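Local coordinates for protein ribosomal large subunit pseudouridine synthase D (Escherichia coli, PDB 1PRZ) that probably converts uridines 1911, 1915 and 1917 of 23S ribosomal RNA into pseudouridine, acting through the catalytic module of an RluA-family synthase, at residues E96-A101 with E233-M238; G108-E113 with V135-I140; Q161-M166 with G175-G180. One frame throughout, in Å; residues are numbered along the deposited sequence.

Contact 1 (E96-A101 with E233-M238); sequences EYEAVA and ELIEVM
The backbones of E96-A101, a strand, and E233-M238, a helix, pass at 10.2 Å between their axes and cross at 50°, so side chains alone bridge the gap. The nearest CA atoms are those of V100 and I235, 7.8 Å apart. V100 is the hub: its two methyls fork towards different residues of the helix. CG1, anti to the backbone N (chi1 178°), meets the selenium of the selenomethionine M238, with SE 3.7 Å from CG1. CG2, beside the backbone N, lies 3.9 Å from CG1 of I235 and 4.2 Å from CD2 of L234. The valine thus enters between residues of successive helical turns, and the meeting is wholly apolar at this point. Two residues before V100, on the same side of the strand, E98 sends its chain out, bent at chi2, until OE2 stands 3.8 Å from CD1 of I235. That touch is only van der Waals; the carboxylate's strong partner is R151, in a salt bridge with OE1, and OE2 has a weak, long ion pair with R149, so the I235 methyl packs beside a charge paired by arginines. The strand is an inner member of the large antiparallel sheet, between strands 147-154 and 205-213, and helix 229-244 lies against the face of the sheet that carries E98 and V100, with M238 also reaching F193 and L197 of helix 191-199.

Contact 2 (G108-E113 with V135-I140); sequences GGTVDE and VTHYRI
G109-D112 pairs antiparallel with V135-Y138 in the large sheet, and four backbone hydrogen bonds, all of 2.8 Å between N and O, make the ladder: N of G109 to O of Y138 and N of Y138 to O of G109, then N of V111 to O of T136 and N of T136 to O of V111. CA-H...O contacts fill in from the non-hydrogen-bonded positions, as from CA of T110 to O of T136 at 3.3 Å. On the face carrying T110 and H137, OG1 of T110 sits in the imidazole plane at the ring edge, hydrogen-bonded at 2.8 Å to ND1 of H137. NE2 of H137 is hydrogen-bonded to E155, so both ring nitrogens are engaged. Apolar contact continues along this face, where CG2 of T110 lies 3.7 Å from CG1 of V135. On the other face, where V111, T136 and Y138 meet H165 and M166 of helix 161-168, Y138 folds its ring over glycine: with chi1 at 63°, CG stands between backbone N and carbonyl carbon, and N of G109 lies 3.5 Å above the ring plane. CA of G109 makes a CH-pi contact 21° off the ring normal, CG2 of V111 touches CE2 of Y138 at 3.8 Å, and OH of Y138 is hydrogen-bonded to a water (3.0 Å). A serine replacing Y138 would probably leave the G109 backbone without its aromatic cover and V111 without this neighbour. G109 has backbone angles that leave no room for a CB, which would press on the carbonyl O of G108 and sit tight against OH of Y138. Ladder, T110-H137-E155 chain and ring on glycine backbone together secure the pairing.

Contact 3 (Q161-M166 with G175-G180); sequences QIRVHM and GDPVYG
A salt bridge and an aromatic contact join R163 and V164 in the first turn of helix 161-168 to the loop that follows it, beside the probable active site of this pseudouridine synthase fold. In the loop D176 builds an Asx turn, its OD1 accepting from N of V178 through the anti lone pair, and an Asx motif by also accepting from N of Y179. The same oxygen takes a third donor across the contact, NH1 of R163, at 3.0 Å and 156°. That nitrogen comes from above the carboxylate plane, whereas OD1 lies practically in the guanidinium plane, 3° out of it; the two planes are turned 39° apart. Three donors on one oxygen fix the rotation of the carboxylate and tie the fold of the loop to the arginine. A bend at chi3 turns the guanidinium of R163 across the loop, with CG2 of V178 3.7 Å from NH1. Its other end nitrogen, NH2, forms a salt bridge with D65, catalytic by similarity, so D176 probably serves as a second-shell residue that positions R163 against D65. The ring of Y179 is sandwiched between the helix backbone at R163-V164 and CG1 of V178, which stands 3.7 Å above its centre on the opposite face. CD2 of Y179 is 3.6 Å from CB of R163, and CE2 lies over one face of the guanidinium. Farther along, CE1 of Y179 reaches CG2 of V164 at 4.1 Å, and its hydroxyl is hydrogen-bonded to ND1 of H160 just ahead of the helix. The second carboxylate oxygen of D176 is linked to the helix through a water that donates to OD2 at 2.8 Å and to O of R163 at 3.1 Å.

How the contacts relate
Strand 96-101 of contact 1 and both strands of contact 2 belong to the same antiparallel sheet; the two contacts have centres about 17 Å apart and meet through a salt bridge of 3.0 Å between OE2 of E96 and NH2 of R139. Contact 3 lies about 14 Å between centres from each of them. Its helix packs on the sheet: CD1 of I162 is 3.5 Å from CD2 of Y97, and NE2 of Q161 is probably hydrogen-bonded to OG1 of T136 at 2.9 Å. Distance from D65, the likely catalytic aspartate, sets them apart. Between nearest side-chain atoms, R163 in contact 3 is about 3 Å from D65 and T136 in contact 2 about 12 Å, whereas contact 1 lies away from the site.

Contact 1 (E96-A101 with E233-M238)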
ATOM      1  N   GLU A  96      -3.452  -7.809   1.263  1.00 24.92           N
ATOM      2  CA  GLU A  96      -3.422  -7.351   2.648  1.00 24.36           C
ATOM      3  C   GLU A  96      -2.353  -6.273   2.850  1.00 23.80           C
ATOM      4  O   GLU A  96      -1.294  -6.308   2.231  1.00 23.42           O
ATOM      5  CB  GLU A  96      -3.177  -8.555   3.564  1.00 24.58           C
ATOM      6  CG  GLU A  96      -3.177  -8.231   5.030  1.00 24.96           C
ATOM      7  CD  GLU A  96      -3.085  -9.491   5.858  1.00 25.33           C
ATOM      8  OE1 GLU A  96      -1.955 -10.047   5.964  1.00 25.60           O
ATOM      9  OE2 GLU A  96      -4.158  -9.913   6.358  1.00 25.33           O
ATOM     10  N   TYR A  97      -2.658  -5.310   3.717  1.00 23.16           N
ATOM     11  CA  TYR A  97      -1.763  -4.193   3.983  1.00 22.83           C
ATOM     12  C   TYR A  97      -1.520  -4.008   5.447  1.00 22.36           C
ATOM     13  O   TYR A  97      -2.368  -4.372   6.251  1.00 21.98           O
ATOM     14  CB  TYR A  97      -2.384  -2.884   3.527  1.00 23.08           C
ATOM     15  CG  TYR A  97      -2.439  -2.698   2.058  1.00 23.51           C
ATOM     16  CD1 TYR A  97      -1.540  -1.840   1.436  1.00 23.81           C
ATOM     17  CD2 TYR A  97      -3.416  -3.345   1.275  1.00 23.89           C
ATOM     18  CE1 TYR A  97      -1.602  -1.605   0.061  1.00 24.22           C
ATOM     19  CE2 TYR A  97      -3.480  -3.116  -0.112  1.00 24.19           C
ATOM     20  CZ  TYR A  97      -2.570  -2.240  -0.694  1.00 24.29           C
ATOM     21  OH  TYR A  97      -2.628  -1.916  -2.032  1.00 24.99           O
ATOM     22  N   GLU A  98      -0.350  -3.471   5.779  1.00 22.06           N
ATOM     23  CA  GLU A  98      -0.048  -3.099   7.155  1.00 21.95           C
ATOM     24  C   GLU A  98       0.055  -1.558   7.083  1.00 21.54           C
ATOM     25  O   GLU A  98       0.608  -1.008   6.129  1.00 20.93           O
ATOM     26  CB  GLU A  98       1.279  -3.664   7.633  1.00 22.69           C
ATOM     27  CG  GLU A  98       1.540  -3.236   9.045  1.00 24.01           C
ATOM     28  CD  GLU A  98       2.056  -4.352   9.917  1.00 24.87           C
ATOM     29  OE1 GLU A  98       1.498  -5.485   9.887  1.00 25.27           O
ATOM     30  OE2 GLU A  98       3.028  -4.080  10.658  1.00 25.70           O
ATOM     31  N   ALA A  99      -0.468  -0.879   8.097  1.00 21.07           N
ATOM     32  CA  ALA A  99      -0.470   0.567   8.093  1.00 21.03           C
ATOM     33  C   ALA A  99      -0.377   1.077   9.506  1.00 21.02           C
ATOM     34  O   ALA A  99      -0.677   0.361  10.464  1.00 20.87           O
ATOM     35  CB  ALA A  99      -1.792   1.090   7.466  1.00 20.82           C
ATOM     36  N   VAL A 100       0.026   2.336   9.619  1.00 21.10           N
ATOM     37  CA  VAL A 100       0.062   2.983  10.915  1.00 21.26           C
ATOM     38  C   VAL A 100      -0.807   4.215  10.745  1.00 21.60           C
ATOM     39  O   VAL A 100      -0.555   5.044   9.860  1.00 21.35           O
ATOM     40  CB  VAL A 100       1.470   3.401  11.342  1.00 21.27           C
ATOM     41  CG1 VAL A 100       1.369   4.099  12.692  1.00 21.16           C
ATOM     42  CG2 VAL A 100       2.398   2.135  11.445  1.00 21.26           C
ATOM     43  N   ALA A 101      -1.869   4.301  11.552  1.00 22.03           N
ATOM     44  CA  ALA A 101      -2.803   5.421  11.467  1.00 22.63           C
ATOM     45  C   ALA A 101      -2.694   6.350  12.680  1.00 23.18           C
ATOM     46  O   ALA A 101      -2.296   5.938  13.777  1.00 23.06           O
ATOM     47  CB  ALA A 101      -4.233   4.903  11.330  1.00 22.64           C
ATOM     48  N   GLU A 233      11.182   0.972  11.969  1.00 24.05           N
ATOM     49  CA  GLU A 233      11.696   1.993  12.883  1.00 24.51           C
ATOM     50  C   GLU A 233      10.551   2.796  13.503  1.00 24.40           C
ATOM     51  O   GLU A 233      10.566   3.095  14.702  1.00 24.21           O
ATOM     52  CB  GLU A 233      12.646   2.932  12.136  1.00 25.08           C
ATOM     53  CG  GLU A 233      14.060   2.377  12.017  1.00 26.20           C
ATOM     54  CD  GLU A 233      14.905   3.052  10.926  1.00 26.92           C
ATOM     55  OE1 GLU A 233      14.567   4.197  10.487  1.00 27.49           O
ATOM     56  OE2 GLU A 233      15.916   2.421  10.499  1.00 27.31           O
ATOM     57  N   LEU A 234       9.566   3.149  12.683  1.00 24.24           N
ATOM     58  CA  LEU A 234       8.427   3.920  13.166  1.00 24.16           C
ATOM     59  C   LEU A 234       7.632   3.131  14.214  1.00 24.24           C
ATOM     60  O   LEU A 234       7.336   3.635  15.297  1.00 24.21           O
ATOM     61  CB  LEU A 234       7.502   4.291  12.000  1.00 23.91           C
ATOM     62  CG  LEU A 234       6.296   5.178  12.327  1.00 23.77           C
ATOM     63  CD1 LEU A 234       6.776   6.621  12.609  1.00 23.59           C
ATOM     64  CD2 LEU A 234       5.318   5.193  11.158  1.00 23.59           C
ATOM     65  N   ILE A 235       7.275   1.895  13.879  1.00 24.33           N
ATOM     66  CA  ILE A 235       6.511   1.033  14.776  1.00 24.49           C
ATOM     67  C   ILE A 235       7.299   0.757  16.060  1.00 24.79           C
ATOM     68  O   ILE A 235       6.765   0.803  17.165  1.00 24.52           O
ATOM     69  CB  ILE A 235       6.170  -0.326  14.061  1.00 24.44           C
ATOM     70  CG1 ILE A 235       5.204  -0.073  12.906  1.00 24.09           C
ATOM     71  CG2 ILE A 235       5.643  -1.363  15.068  1.00 24.24           C
ATOM     72  CD1 ILE A 235       5.164  -1.216  11.893  1.00 24.01           C
ATOM     73  N   GLU A 236       8.586   0.491  15.921  1.00 25.18           N
ATOM     74  CA  GLU A 236       9.356   0.185  17.117  1.00 25.69           C
ATOM     75  C   GLU A 236       9.495   1.335  18.074  1.00 25.79           C
ATOM     76  O   GLU A 236       9.478   1.129  19.288  1.00 25.97           O
ATOM     77  CB  GLU A 236      10.712  -0.391  16.741  1.00 25.99           C
ATOM     78  CG  GLU A 236      10.471  -1.749  16.101  1.00 26.60           C
ATOM     79  CD  GLU A 236      11.717  -2.522  15.764  1.00 26.85           C
ATOM     80  OE1 GLU A 236      12.858  -1.974  15.875  1.00 27.04           O
ATOM     81  OE2 GLU A 236      11.520  -3.700  15.378  1.00 27.02           O
ATOM     82  N   VAL A 237       9.583   2.556  17.567  1.00 25.83           N
ATOM     83  CA  VAL A 237       9.693   3.650  18.502  1.00 25.81           C
ATOM     84  C   VAL A 237       8.332   3.948  19.155  1.00 25.73           C
ATOM     85  O   VAL A 237       8.256   4.292  20.346  1.00 25.57           O
ATOM     86  CB  VAL A 237      10.317   4.894  17.841  1.00 26.10           C
ATOM     87  CG1 VAL A 237       9.293   5.647  17.003  1.00 26.10           C
ATOM     88  CG2 VAL A 237      10.951   5.735  18.931  1.00 26.17           C
HETATM   89  N   MSE A 238       7.242   3.778  18.401  1.00 25.58           N
HETATM   90  CA  MSE A 238       5.915   3.977  18.979  1.00 25.65           C
HETATM   91  C   MSE A 238       5.592   2.913  20.051  1.00 25.71           C
HETATM   92  O   MSE A 238       4.874   3.171  21.030  1.00 25.59           O
HETATM   93  CB  MSE A 238       4.856   3.928  17.881  1.00 25.56           C
HETATM   94  CG  MSE A 238       5.065   4.991  16.821  1.00 25.37           C
HETATM   95 SE   MSE A 238       3.619   4.949  15.551  1.00 25.25          SE
HETATM   96  CE  MSE A 238       3.660   6.783  14.931  1.00 25.20           C
TER

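Contact 2 (G108-E113 with V135-I140)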
ATOM      1  N   GLY A 108     -11.552  -2.595  15.339  1.00 28.84           N
ATOM      2  CA  GLY A 108     -11.367  -2.907  13.937  1.00 29.01           C
ATOM      3  C   GLY A 108     -12.753  -2.728  13.291  1.00 29.16           C
ATOM      4  O   GLY A 108     -13.706  -2.354  13.982  1.00 28.96           O
ATOM      5  N   GLY A 109     -12.880  -3.001  11.992  1.00 29.16           N
ATOM      6  CA  GLY A 109     -14.160  -2.828  11.336  1.00 29.30           C
ATOM      7  C   GLY A 109     -14.102  -2.823   9.815  1.00 29.46           C
ATOM      8  O   GLY A 109     -13.167  -3.359   9.187  1.00 29.17           O
ATOM      9  N   THR A 110     -15.131  -2.229   9.216  1.00 29.64           N
ATOM     10  CA  THR A 110     -15.222  -2.157   7.770  1.00 29.87           C
ATOM     11  C   THR A 110     -15.675  -0.784   7.373  1.00 30.04           C
ATOM     12  O   THR A 110     -16.534  -0.191   8.027  1.00 29.97           O
ATOM     13  CB  THR A 110     -16.251  -3.179   7.216  1.00 29.90           C
ATOM     14  OG1 THR A 110     -15.815  -4.503   7.535  1.00 29.89           O
ATOM     15  CG2 THR A 110     -16.379  -3.078   5.687  1.00 29.79           C
ATOM     16  N   VAL A 111     -15.048  -0.258   6.330  1.00 30.23           N
ATOM     17  CA  VAL A 111     -15.463   1.020   5.812  1.00 30.52           C
ATOM     18  C   VAL A 111     -16.028   0.657   4.459  1.00 30.74           C
ATOM     19  O   VAL A 111     -15.333   0.131   3.595  1.00 30.62           O
ATOM     20  CB  VAL A 111     -14.324   2.032   5.622  1.00 30.46           C
ATOM     21  CG1 VAL A 111     -14.902   3.287   4.994  1.00 30.42           C
ATOM     22  CG2 VAL A 111     -13.665   2.380   6.976  1.00 30.38           C
ATOM     23  N   ASP A 112     -17.316   0.909   4.308  1.00 31.23           N
ATOM     24  CA  ASP A 112     -18.025   0.621   3.074  1.00 31.74           C
ATOM     25  C   ASP A 112     -18.657   1.948   2.664  1.00 31.94           C
ATOM     26  O   ASP A 112     -19.756   2.256   3.101  1.00 31.92           O
ATOM     27  CB  ASP A 112     -19.113  -0.425   3.338  1.00 32.09           C
ATOM     28  CG  ASP A 112     -19.873  -0.807   2.082  1.00 32.49           C
ATOM     29  OD1 ASP A 112     -19.905  -0.004   1.110  1.00 32.58           O
ATOM     30  OD2 ASP A 112     -20.451  -1.918   2.062  1.00 32.77           O
ATOM     31  N   GLU A 113     -17.930   2.735   1.865  1.00 32.18           N
ATOM     32  CA  GLU A 113     -18.375   4.050   1.390  1.00 32.43           C
ATOM     33  C   GLU A 113     -17.776   4.270   0.010  1.00 32.55           C
ATOM     34  O   GLU A 113     -16.574   4.070  -0.178  1.00 32.47           O
ATOM     35  CB  GLU A 113     -17.872   5.134   2.334  1.00 32.70           C
ATOM     36  CG  GLU A 113     -18.212   4.912   3.811  1.00 33.17           C
ATOM     37  CD  GLU A 113     -19.664   5.214   4.149  1.00 33.51           C
ATOM     38  OE1 GLU A 113     -20.408   5.690   3.254  1.00 33.85           O
ATOM     39  OE2 GLU A 113     -20.064   4.981   5.315  1.00 33.79           O
ATOM     40  N   VAL A 135     -14.945  -0.929  -0.438  1.00 29.24           N
ATOM     41  CA  VAL A 135     -15.046  -1.608   0.839  1.00 28.21           C
ATOM     42  C   VAL A 135     -13.629  -1.958   1.299  1.00 27.47           C
ATOM     43  O   VAL A 135     -12.859  -2.595   0.561  1.00 27.33           O
ATOM     44  CB  VAL A 135     -15.878  -2.928   0.703  1.00 28.25           C
ATOM     45  CG1 VAL A 135     -15.959  -3.648   2.056  1.00 28.20           C
ATOM     46  CG2 VAL A 135     -17.303  -2.622   0.211  1.00 28.28           C
ATOM     47  N   THR A 136     -13.300  -1.508   2.510  1.00 26.52           N
ATOM     48  CA  THR A 136     -12.009  -1.768   3.126  1.00 25.62           C
ATOM     49  C   THR A 136     -12.255  -2.383   4.489  1.00 25.21           C
ATOM     50  O   THR A 136     -13.033  -1.849   5.273  1.00 25.14           O
ATOM     51  CB  THR A 136     -11.212  -0.475   3.382  1.00 25.50           C
ATOM     52  OG1 THR A 136     -10.944   0.176   2.142  1.00 25.00           O
ATOM     53  CG2 THR A 136      -9.885  -0.808   4.111  1.00 25.21           C
ATOM     54  N   HIS A 137     -11.584  -3.490   4.774  1.00 24.78           N
ATOM     55  CA  HIS A 137     -11.735  -4.153   6.080  1.00 24.52           C
ATOM     56  C   HIS A 137     -10.455  -3.899   6.845  1.00 24.23           C
ATOM     57  O   HIS A 137      -9.373  -3.980   6.255  1.00 24.10           O
ATOM     58  CB  HIS A 137     -11.914  -5.674   5.915  1.00 24.51           C
ATOM     59  CG  HIS A 137     -13.115  -6.044   5.104  1.00 24.59           C
ATOM     60  ND1 HIS A 137     -14.393  -5.708   5.493  1.00 24.46           N
ATOM     61  CD2 HIS A 137     -13.228  -6.643   3.892  1.00 24.54           C
ATOM     62  CE1 HIS A 137     -15.248  -6.078   4.550  1.00 24.44           C
ATOM     63  NE2 HIS A 137     -14.570  -6.647   3.570  1.00 24.46           N
ATOM     64  N   TYR A 138     -10.569  -3.615   8.141  1.00 24.08           N
ATOM     65  CA  TYR A 138      -9.384  -3.349   8.937  1.00 24.03           C
ATOM     66  C   TYR A 138      -9.450  -3.959  10.339  1.00 24.00           C
ATOM     67  O   TYR A 138     -10.536  -4.074  10.929  1.00 23.81           O
ATOM     68  CB  TYR A 138      -9.123  -1.834   9.018  1.00 24.22           C
ATOM     69  CG  TYR A 138     -10.204  -1.029   9.717  1.00 24.59           C
ATOM     70  CD1 TYR A 138     -10.069  -0.648  11.060  1.00 24.77           C
ATOM     71  CD2 TYR A 138     -11.358  -0.653   9.045  1.00 24.64           C
ATOM     72  CE1 TYR A 138     -11.066   0.091  11.719  1.00 24.72           C
ATOM     73  CE2 TYR A 138     -12.359   0.095   9.697  1.00 24.83           C
ATOM     74  CZ  TYR A 138     -12.200   0.457  11.024  1.00 24.76           C
ATOM     75  OH  TYR A 138     -13.159   1.214  11.648  1.00 24.86           O
ATOM     76  N   ARG A 139      -8.273  -4.371  10.832  1.00 23.74           N
ATOM     77  CA  ARG A 139      -8.085  -4.995  12.156  1.00 23.56           C
ATOM     78  C   ARG A 139      -6.997  -4.207  12.892  1.00 23.12           C
ATOM     79  O   ARG A 139      -6.000  -3.793  12.280  1.00 22.90           O
ATOM     80  CB  ARG A 139      -7.497  -6.418  12.039  1.00 24.24           C
ATOM     81  CG  ARG A 139      -8.251  -7.494  11.282  1.00 25.32           C
ATOM     82  CD  ARG A 139      -7.447  -8.820  11.395  1.00 26.17           C
ATOM     83  NE  ARG A 139      -6.465  -9.018  10.312  1.00 27.24           N
ATOM     84  CZ  ARG A 139      -5.333  -9.719  10.393  1.00 27.53           C
ATOM     85  NH1 ARG A 139      -4.943 -10.328  11.523  1.00 27.88           N
ATOM     86  NH2 ARG A 139      -4.562  -9.825   9.297  1.00 28.15           N
ATOM     87  N   ILE A 140      -7.123  -4.089  14.210  1.00 22.56           N
ATOM     88  CA  ILE A 140      -6.094  -3.402  14.979  1.00 22.23           C
ATOM     89  C   ILE A 140      -5.117  -4.495  15.419  1.00 21.97           C
ATOM     90  O   ILE A 140      -5.508  -5.460  16.084  1.00 21.44           O
ATOM     91  CB  ILE A 140      -6.697  -2.704  16.211  1.00 22.30           C
ATOM     92  CG1 ILE A 140      -7.534  -1.509  15.744  1.00 22.29           C
ATOM     93  CG2 ILE A 140      -5.613  -2.276  17.167  1.00 22.42           C
ATOM     94  CD1 ILE A 140      -8.435  -0.999  16.803  1.00 22.53           C
TER
HETATM   95  O   HOH W   1     -15.718   2.214  10.365  1.00 45.72           O

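Contact 3 (Q161-M166 with G175-G180)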
ATOM      1  N   GLN A 161      -7.768   4.237  -2.036  1.00 22.98           N
ATOM      2  CA  GLN A 161      -8.799   3.658  -1.191  1.00 22.37           C
ATOM      3  C   GLN A 161      -8.481   3.600   0.302  1.00 22.03           C
ATOM      4  O   GLN A 161      -9.219   4.147   1.099  1.00 21.82           O
ATOM      5  CB  GLN A 161      -9.205   2.259  -1.679  1.00 22.66           C
ATOM      6  CG  GLN A 161     -10.494   1.783  -0.992  1.00 22.62           C
ATOM      7  CD  GLN A 161     -11.016   0.481  -1.546  1.00 22.95           C
ATOM      8  OE1 GLN A 161     -11.170   0.329  -2.754  1.00 22.92           O
ATOM      9  NE2 GLN A 161     -11.301  -0.475  -0.654  1.00 22.83           N
ATOM     10  N   ILE A 162      -7.406   2.923   0.693  1.00 21.69           N
ATOM     11  CA  ILE A 162      -7.109   2.842   2.130  1.00 21.46           C
ATOM     12  C   ILE A 162      -6.846   4.230   2.735  1.00 21.47           C
ATOM     13  O   ILE A 162      -7.361   4.566   3.803  1.00 21.30           O
ATOM     14  CB  ILE A 162      -5.901   1.946   2.402  1.00 21.27           C
ATOM     15  CG1 ILE A 162      -6.284   0.482   2.141  1.00 21.40           C
ATOM     16  CG2 ILE A 162      -5.405   2.147   3.875  1.00 21.39           C
ATOM     17  CD1 ILE A 162      -5.116  -0.466   2.257  1.00 21.34           C
ATOM     18  N   ARG A 163      -6.062   5.043   2.051  1.00 21.56           N
ATOM     19  CA  ARG A 163      -5.784   6.363   2.578  1.00 22.01           C
ATOM     20  C   ARG A 163      -7.048   7.221   2.770  1.00 22.20           C
ATOM     21  O   ARG A 163      -7.191   7.890   3.810  1.00 22.03           O
ATOM     22  CB  ARG A 163      -4.837   7.114   1.661  1.00 22.09           C
ATOM     23  CG  ARG A 163      -3.457   6.593   1.630  1.00 22.49           C
ATOM     24  CD  ARG A 163      -2.589   7.776   1.176  1.00 23.29           C
ATOM     25  NE  ARG A 163      -2.276   7.678  -0.194  1.00 23.47           N
ATOM     26  CZ  ARG A 163      -1.771   8.665  -0.918  1.00 23.40           C
ATOM     27  NH1 ARG A 163      -1.514   9.878  -0.405  1.00 23.29           N
ATOM     28  NH2 ARG A 163      -1.495   8.392  -2.162  1.00 23.47           N
ATOM     29  N   VAL A 164      -7.950   7.219   1.781  1.00 22.51           N
ATOM     30  CA  VAL A 164      -9.144   8.060   1.914  1.00 22.96           C
ATOM     31  C   VAL A 164     -10.155   7.462   2.892  1.00 23.04           C
ATOM     32  O   VAL A 164     -10.787   8.193   3.642  1.00 23.05           O
ATOM     33  CB  VAL A 164      -9.808   8.386   0.543  1.00 23.11           C
ATOM     34  CG1 VAL A 164     -10.535   7.190  -0.023  1.00 23.43           C
ATOM     35  CG2 VAL A 164     -10.803   9.551   0.740  1.00 23.57           C
ATOM     36  N   HIS A 165     -10.256   6.132   2.936  1.00 23.21           N
ATOM     37  CA  HIS A 165     -11.182   5.512   3.877  1.00 23.40           C
ATOM     38  C   HIS A 165     -10.743   5.753   5.308  1.00 23.49           C
ATOM     39  O   HIS A 165     -11.578   6.046   6.180  1.00 23.33           O
ATOM     40  CB  HIS A 165     -11.303   4.002   3.631  1.00 23.63           C
ATOM     41  CG  HIS A 165     -12.387   3.635   2.672  1.00 23.79           C
ATOM     42  ND1 HIS A 165     -13.309   4.557   2.210  1.00 24.10           N
ATOM     43  CD2 HIS A 165     -12.723   2.450   2.113  1.00 23.79           C
ATOM     44  CE1 HIS A 165     -14.167   3.951   1.406  1.00 24.04           C
ATOM     45  NE2 HIS A 165     -13.833   2.672   1.328  1.00 24.41           N
HETATM   46  N   MSE A 166      -9.436   5.617   5.565  1.00 23.49           N
HETATM   47  CA  MSE A 166      -8.945   5.843   6.914  1.00 23.75           C
HETATM   48  C   MSE A 166      -9.145   7.316   7.277  1.00 23.96           C
HETATM   49  O   MSE A 166      -9.601   7.651   8.382  1.00 24.01           O
HETATM   50  CB  MSE A 166      -7.466   5.441   7.034  1.00 23.67           C
HETATM   51  CG  MSE A 166      -7.255   3.901   6.996  1.00 23.66           C
HETATM   52 SE   MSE A 166      -8.299   2.896   8.381  1.00 24.25          SE
HETATM   53  CE  MSE A 166      -9.821   2.391   7.280  1.00 23.64           C
ATOM     54  N   GLY A 175       2.211  10.240   8.113  1.00 22.37           N
ATOM     55  CA  GLY A 175       3.039  10.616   6.978  1.00 22.97           C
ATOM     56  C   GLY A 175       2.377  10.874   5.634  1.00 23.40           C
ATOM     57  O   GLY A 175       3.061  11.220   4.669  1.00 23.40           O
ATOM     58  N   ASP A 176       1.059  10.704   5.567  1.00 23.79           N
ATOM     59  CA  ASP A 176       0.318  10.889   4.328  1.00 24.32           C
ATOM     60  C   ASP A 176       0.376  12.387   4.010  1.00 25.01           C
ATOM     61  O   ASP A 176      -0.235  13.181   4.715  1.00 24.92           O
ATOM     62  CB  ASP A 176      -1.139  10.471   4.520  1.00 23.87           C
ATOM     63  CG  ASP A 176      -1.866  10.271   3.205  1.00 23.67           C
ATOM     64  OD1 ASP A 176      -1.702  11.138   2.287  1.00 23.28           O
ATOM     65  OD2 ASP A 176      -2.592   9.243   3.094  1.00 23.06           O
ATOM     66  N   PRO A 177       1.060  12.765   2.925  1.00 25.77           N
ATOM     67  CA  PRO A 177       1.175  14.176   2.564  1.00 26.41           C
ATOM     68  C   PRO A 177      -0.108  14.771   1.993  1.00 27.15           C
ATOM     69  O   PRO A 177      -0.227  16.002   1.864  1.00 27.23           O
ATOM     70  CB  PRO A 177       2.340  14.174   1.562  1.00 26.39           C
ATOM     71  CG  PRO A 177       2.160  12.866   0.841  1.00 26.18           C
ATOM     72  CD  PRO A 177       1.721  11.892   1.927  1.00 25.80           C
ATOM     73  N   VAL A 178      -1.078  13.912   1.665  1.00 27.68           N
ATOM     74  CA  VAL A 178      -2.330  14.392   1.100  1.00 28.57           C
ATOM     75  C   VAL A 178      -3.457  14.441   2.145  1.00 29.21           C
ATOM     76  O   VAL A 178      -4.054  15.498   2.408  1.00 29.06           O
ATOM     77  CB  VAL A 178      -2.780  13.488  -0.096  1.00 28.57           C
ATOM     78  CG1 VAL A 178      -4.136  13.966  -0.628  1.00 28.70           C
ATOM     79  CG2 VAL A 178      -1.729  13.524  -1.222  1.00 28.59           C
ATOM     80  N   TYR A 179      -3.740  13.295   2.755  1.00 29.97           N
ATOM     81  CA  TYR A 179      -4.821  13.201   3.730  1.00 30.94           C
ATOM     82  C   TYR A 179      -4.417  13.485   5.175  1.00 31.83           C
ATOM     83  O   TYR A 179      -5.265  13.766   6.032  1.00 31.94           O
ATOM     84  CB  TYR A 179      -5.455  11.827   3.629  1.00 30.57           C
ATOM     85  CG  TYR A 179      -5.910  11.527   2.237  1.00 30.41           C
ATOM     86  CD1 TYR A 179      -7.061  12.127   1.718  1.00 30.21           C
ATOM     87  CD2 TYR A 179      -5.156  10.693   1.401  1.00 30.28           C
ATOM     88  CE1 TYR A 179      -7.457  11.913   0.409  1.00 30.08           C
ATOM     89  CE2 TYR A 179      -5.536  10.470   0.092  1.00 30.07           C
ATOM     90  CZ  TYR A 179      -6.695  11.094  -0.399  1.00 30.06           C
ATOM     91  OH  TYR A 179      -7.042  10.940  -1.716  1.00 29.87           O
ATOM     92  N   GLY A 180      -3.128  13.411   5.454  1.00 32.77           N
ATOM     93  CA  GLY A 180      -2.676  13.670   6.806  1.00 34.15           C
ATOM     94  C   GLY A 180      -2.332  15.130   7.083  1.00 35.08           C
ATOM     95  O   GLY A 180      -2.114  15.940   6.170  1.00 35.26           O
TER
HETATM   96  O   HOH W   2      -4.442   8.468   5.002  1.00 19.91           O